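Local coordinates for protein exocyst complex component EXO70 (Saccharomyces cerevisiae, PDB 2B1E) that helps tether secretory vesicles to sites of exocytosis as a subunit of the exocyst complex and takes part in assembling that complex, at residues R292-A297 / A312-T316; L320-S324 / I427-L433. All blocks are in the same frame, centred on the assembly; numbering follows the deposited sequence.

Contact 1: residues R292-A297 / A312-T316; sequences RIIKKA and ATVDT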
loop_
_atom_site.group_PDB
_atom_site.type_symbol
_atom_site.label_atom_id
_atom_site.label_comp_id
_atom_site.label_asym_id
_atom_site.label_seq_id
_atom_site.Cartn_x
_atom_site.Cartn_y
_atom_site.Cartn_z
ATOM N N ARG A 292 3.528 17.371 0.183
ATOM C CA ARG A 292 4.472 17.542 -0.905
ATOM C C ARG A 292 3.889 18.512 -1.941
ATOM O O ARG A 292 4.592 19.378 -2.455
ATOM C CB ARG A 292 4.742 16.188 -1.555
ATOM C CG ARG A 292 5.783 16.217 -2.638
ATOM C CD ARG A 292 5.461 15.180 -3.688
ATOM N NE ARG A 292 6.582 14.970 -4.589
ATOM C CZ ARG A 292 7.720 14.396 -4.223
ATOM N NH1 ARG A 292 7.877 13.975 -2.970
ATOM N NH2 ARG A 292 8.700 14.245 -5.103
ATOM N N ILE A 293 2.602 18.362 -2.242
ATOM C CA ILE A 293 1.935 19.231 -3.210
ATOM C C ILE A 293 1.883 20.676 -2.709
ATOM O O ILE A 293 2.176 21.613 -3.457
ATOM C CB ILE A 293 0.496 18.745 -3.502
ATOM C CG1 ILE A 293 0.538 17.328 -4.081
ATOM C CG2 ILE A 293 -0.176 19.676 -4.504
ATOM C CD1 ILE A 293 -0.827 16.673 -4.201
ATOM N N ILE A 294 1.505 20.850 -1.446
ATOM C CA ILE A 294 1.432 22.177 -0.842
ATOM C C ILE A 294 2.799 22.868 -0.873
ATOM O O ILE A 294 2.881 24.079 -1.072
ATOM C CB ILE A 294 0.931 22.094 0.622
ATOM C CG1 ILE A 294 -0.492 21.535 0.644
ATOM C CG2 ILE A 294 0.957 23.475 1.272
ATOM C CD1 ILE A 294 -1.039 21.297 2.032
ATOM N N LYS A 295 3.868 22.100 -0.683
ATOM C CA LYS A 295 5.219 22.658 -0.699
ATOM C C LYS A 295 5.674 22.983 -2.115
ATOM O O LYS A 295 6.204 24.063 -2.372
ATOM C CB LYS A 295 6.215 21.682 -0.064
ATOM C CG LYS A 295 5.947 21.382 1.401
ATOM C CD LYS A 295 7.020 20.469 1.973
ATOM C CE LYS A 295 6.759 20.147 3.434
ATOM N NZ LYS A 295 7.807 19.232 3.976
ATOM N N LYS A 296 5.480 22.042 -3.030
ATOM C CA LYS A 296 5.873 22.256 -4.417
ATOM C C LYS A 296 5.090 23.422 -5.038
ATOM O O LYS A 296 5.672 24.286 -5.685
ATOM C CB LYS A 296 5.646 20.980 -5.233
ATOM C CG LYS A 296 6.622 19.851 -4.924
ATOM C CD LYS A 296 7.979 20.115 -5.564
ATOM C CE LYS A 296 8.964 18.981 -5.296
ATOM N NZ LYS A 296 9.232 18.845 -3.838
ATOM N N ALA A 297 3.777 23.448 -4.833
ATOM C CA ALA A 297 2.955 24.514 -5.399
ATOM C C ALA A 297 3.336 25.899 -4.885
ATOM O O ALA A 297 3.093 26.900 -5.558
ATOM C CB ALA A 297 1.475 24.247 -5.122
ATOM N N ALA A 312 5.221 21.913 -10.313
ATOM C CA ALA A 312 4.461 21.399 -9.178
ATOM C C ALA A 312 3.440 20.418 -9.737
ATOM O O ALA A 312 3.274 19.314 -9.232
ATOM C CB ALA A 312 3.746 22.540 -8.443
ATOM N N THR A 313 2.774 20.829 -10.806
ATOM C CA THR A 313 1.762 20.002 -11.447
ATOM C C THR A 313 2.392 18.752 -12.057
ATOM O O THR A 313 1.916 17.640 -11.831
ATOM C CB THR A 313 1.012 20.820 -12.523
ATOM O OG1 THR A 313 0.319 21.900 -11.880
ATOM C CG2 THR A 313 0.007 19.957 -13.273
ATOM N N VAL A 314 3.466 18.936 -12.820
ATOM C CA VAL A 314 4.150 17.805 -13.435
ATOM C C VAL A 314 4.513 16.792 -12.348
ATOM O O VAL A 314 4.211 15.612 -12.471
ATOM C CB VAL A 314 5.446 18.245 -14.163
ATOM C CG1 VAL A 314 6.115 17.036 -14.809
ATOM C CG2 VAL A 314 5.124 19.285 -15.223
ATOM N N ASP A 315 5.143 17.265 -11.277
ATOM C CA ASP A 315 5.548 16.393 -10.179
ATOM C C ASP A 315 4.369 15.709 -9.500
ATOM O O ASP A 315 4.394 14.501 -9.257
ATOM C CB ASP A 315 6.326 17.188 -9.128
ATOM C CG ASP A 315 6.893 16.303 -8.024
ATOM O OD1 ASP A 315 7.914 15.624 -8.273
ATOM O OD2 ASP A 315 6.317 16.282 -6.912
ATOM N N THR A 316 3.340 16.488 -9.179
ATOM C CA THR A 316 2.166 15.946 -8.508
ATOM C C THR A 316 1.497 14.808 -9.278
ATOM O O THR A 316 1.107 13.803 -8.684
ATOM C CB THR A 316 1.115 17.052 -8.232
ATOM O OG1 THR A 316 1.687 18.048 -7.376
ATOM C CG2 THR A 316 -0.112 16.470 -7.541
#
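Ile293 and Thr316 form the tight, buried side of this antiparallel helix pair; the axes of the two short segments approach to 9.3 Å, 157° apart. CD1 of Ile293 presses on CG2 of Thr316 at 3.4 Å, unusually close, and the two side chains cross at about a right angle. Thr316 OG1 turns back to Ala312 O (2.8 Å), which also accepts from Thr316 N on the opposite face of its carbonyl plane. One turn away, the methyl of Ala312 sits 3.7 Å from Ala297 CA, letting the backbones draw close. The other side is polar and partly open to solvent. Arg292, its CG anti to the backbone N (chi1 -176°), stretches across, and its NE hydrogen-bonds to the syn lone pair of Asp315 OD2 at 2.7 Å and 162°, forming a salt bridge, guanidinium and carboxylate nearly coplanar. Lys296 folds its chain loosely near the same carboxylate, NZ 5.0 Å from Asp315 OD2. A leucine in place of Arg292 would probably leave the Asp315 carboxylate without its salt-bridge mate and freer to turn. Beneath the apolar side lies helix 364-391, where Asn382 touches Ala297 and Leu383 touches Thr313; Asn420 of helix 410-429 hydrogen-bonds Thr313 OG1.

Contact 2: residues L320-S324 / I427-L433; sequences LRKFS and IVEKSEL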
loop_
_atom_site.group_PDB
_atom_site.type_symbol
_atom_site.label_atom_id
_atom_site.label_comp_id
_atom_site.label_asym_id
_atom_site.label_seq_id
_atom_site.Cartn_x
_atom_site.Cartn_y
_atom_site.Cartn_z
ATOM N N LEU A 320 1.081 10.807 -8.377
ATOM C CA LEU A 320 -0.209 10.123 -8.363
ATOM C C LEU A 320 -0.178 8.980 -9.378
ATOM O O LEU A 320 -0.792 7.928 -9.170
ATOM C CB LEU A 320 -1.342 11.103 -8.706
ATOM C CG LEU A 320 -1.634 12.202 -7.679
ATOM C CD1 LEU A 320 -2.763 13.091 -8.178
ATOM C CD2 LEU A 320 -2.005 11.568 -6.342
ATOM N N ARG A 321 0.553 9.199 -10.467
ATOM C CA ARG A 321 0.697 8.214 -11.534
ATOM C C ARG A 321 1.377 6.961 -10.997
ATOM O O ARG A 321 1.068 5.847 -11.415
ATOM C CB ARG A 321 1.532 8.800 -12.678
ATOM C CG ARG A 321 1.667 7.900 -13.908
ATOM C CD ARG A 321 0.316 7.652 -14.554
ATOM N NE ARG A 321 0.424 7.279 -15.964
ATOM C CZ ARG A 321 0.718 6.061 -16.412
ATOM N NH1 ARG A 321 0.941 5.061 -15.564
ATOM N NH2 ARG A 321 0.793 5.847 -17.719
ATOM N N LYS A 322 2.308 7.149 -10.068
ATOM C CA LYS A 322 3.022 6.025 -9.481
ATOM C C LYS A 322 2.127 5.342 -8.451
ATOM O O LYS A 322 2.145 4.117 -8.311
ATOM C CB LYS A 322 4.321 6.503 -8.830
ATOM C CG LYS A 322 5.244 7.263 -9.778
ATOM C CD LYS A 322 6.550 7.658 -9.103
ATOM C CE LYS A 322 7.338 8.643 -9.954
ATOM N NZ LYS A 322 7.599 8.130 -11.329
ATOM N N PHE A 323 1.343 6.144 -7.738
ATOM C CA PHE A 323 0.415 5.637 -6.734
ATOM C C PHE A 323 -0.568 4.681 -7.408
ATOM O O PHE A 323 -0.874 3.616 -6.877
ATOM C CB PHE A 323 -0.364 6.795 -6.108
ATOM C CG PHE A 323 0.178 7.266 -4.792
ATOM C CD1 PHE A 323 -0.133 6.592 -3.616
ATOM C CD2 PHE A 323 0.982 8.400 -4.722
ATOM C CE1 PHE A 323 0.347 7.041 -2.387
ATOM C CE2 PHE A 323 1.468 8.859 -3.495
ATOM C CZ PHE A 323 1.149 8.178 -2.326
ATOM N N SER A 324 -1.046 5.073 -8.585
ATOM C CA SER A 324 -2.007 4.277 -9.345
ATOM C C SER A 324 -1.436 2.969 -9.883
ATOM O O SER A 324 -2.188 2.087 -10.289
ATOM C CB SER A 324 -2.566 5.091 -10.516
ATOM O OG SER A 324 -1.596 5.257 -11.538
ATOM N N ILE A 427 -3.235 13.183 -17.799
ATOM C CA ILE A 427 -2.530 12.125 -17.084
ATOM C C ILE A 427 -3.487 11.166 -16.382
ATOM O O ILE A 427 -3.142 10.009 -16.125
ATOM C CB ILE A 427 -1.522 12.726 -16.083
ATOM C CG1 ILE A 427 -0.346 13.314 -16.866
ATOM C CG2 ILE A 427 -1.045 11.665 -15.088
ATOM C CD1 ILE A 427 0.681 14.011 -16.019
ATOM N N VAL A 428 -4.691 11.644 -16.076
ATOM C CA VAL A 428 -5.692 10.798 -15.441
ATOM C C VAL A 428 -6.260 9.862 -16.510
ATOM O O VAL A 428 -6.395 8.662 -16.294
ATOM C CB VAL A 428 -6.849 11.634 -14.844
ATOM C CG1 VAL A 428 -8.049 10.740 -14.566
ATOM C CG2 VAL A 428 -6.396 12.305 -13.551
ATOM N N GLU A 429 -6.569 10.436 -17.665
ATOM C CA GLU A 429 -7.136 9.717 -18.800
ATOM C C GLU A 429 -6.241 8.618 -19.372
ATOM O O GLU A 429 -6.728 7.692 -20.027
ATOM C CB GLU A 429 -7.469 10.719 -19.907
ATOM C CG GLU A 429 -8.055 10.121 -21.175
ATOM C CD GLU A 429 -8.251 11.167 -22.263
ATOM O OE1 GLU A 429 -8.917 12.192 -21.993
ATOM O OE2 GLU A 429 -7.741 10.965 -23.388
ATOM N N LYS A 430 -4.941 8.714 -19.124
ATOM C CA LYS A 430 -3.995 7.738 -19.654
ATOM C C LYS A 430 -3.442 6.773 -18.621
ATOM O O LYS A 430 -2.506 6.032 -18.910
ATOM C CB LYS A 430 -2.835 8.468 -20.321
ATOM C CG LYS A 430 -3.275 9.401 -21.420
ATOM C CD LYS A 430 -2.301 10.549 -21.594
ATOM C CE LYS A 430 -2.889 11.592 -22.524
ATOM N NZ LYS A 430 -4.302 11.883 -22.148
ATOM N N SER A 431 -4.008 6.776 -17.422
ATOM C CA SER A 431 -3.525 5.892 -16.377
ATOM C C SER A 431 -4.647 5.215 -15.608
ATOM O O SER A 431 -5.825 5.423 -15.888
ATOM C CB SER A 431 -2.650 6.670 -15.396
ATOM O OG SER A 431 -3.396 7.678 -14.742
ATOM N N GLU A 432 -4.261 4.405 -14.628
ATOM C CA GLU A 432 -5.216 3.692 -13.797
ATOM C C GLU A 432 -6.049 4.705 -13.022
ATOM O O GLU A 432 -7.122 4.386 -12.512
ATOM C CB GLU A 432 -4.477 2.778 -12.816
ATOM C CG GLU A 432 -5.376 1.771 -12.117
ATOM C CD GLU A 432 -5.827 0.654 -13.046
ATOM O OE1 GLU A 432 -4.976 -0.164 -13.454
ATOM O OE2 GLU A 432 -7.029 0.596 -13.373
ATOM N N LEU A 433 -5.547 5.931 -12.936
ATOM C CA LEU A 433 -6.251 6.986 -12.220
ATOM C C LEU A 433 -7.663 7.158 -12.763
ATOM O O LEU A 433 -8.606 7.369 -12.003
ATOM C CB LEU A 433 -5.479 8.308 -12.322
ATOM C CG LEU A 433 -4.154 8.359 -11.550
ATOM C CD1 LEU A 433 -3.433 9.671 -11.842
ATOM C CD2 LEU A 433 -4.425 8.202 -10.046
#
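Arg321 lays its side chain across Ser431 without a hydrogen bond between the two segments. CG stands anti to the backbone N (chi1 -176°) and the chain bends at chi2 (63°), which brings the guanidinium over the turn: Ser431 CB lies 3.1 Å above one face, offset toward its rim, and 3.2 Å from Arg321 NE. Arg321 NH2 passes 3.5 Å from Lys430 O, oblique to the guanidinium and not hydrogen-bonded, while Arg321 CD passes CG2 of Ile427. Ser431 OG, placed between its own backbone N and carbonyl carbon (chi1 63°), faces back into its segment; it bonds to Ile427 O at 2.7 Å in the carbonyl plane and accepts a weak capping bond from Leu433 N. Ser324 OG bonds to Arg321 O from above the carbonyl plane. Ser324 CB meets Leu433 CD2 at 3.7 Å. The other Leu433 methyl, CD1, rests 4.0 Å from Leu320 CB, and Glu432 CB lies against Ser324 O. Cys375 and Ile372 of helix 364-391 extend this apolar patch. The two bonds of Ser431 OG tie the turn between helices 410-429 and 433-436, packed against the end of helix 311-323 within the rod of stacked helical bundles characteristic of Exo70.

Overall arrangement
Contacts 1 and 2 share helix 311-323 and follow one another along the chain, their centres about 16 Å apart and their segments without mutual contact beyond adjoining in sequence. Contact 1 is local, 14 residues separating its segments; contact 2 is long-range, with 102 residues between its segments. Helix 364-391 touches side chains in both, and an earlier part of helix 268-299 also lies beside contact 2, where Leu285 and Ala289 pack on Phe323. Contact 1 joins consecutive helices, contact 2 helices far apart in sequence, all inside the Exo70 C-terminal family region. The contact centres lie about 21 and 16 Å from the chain centre, in the middle part of the elongated rod.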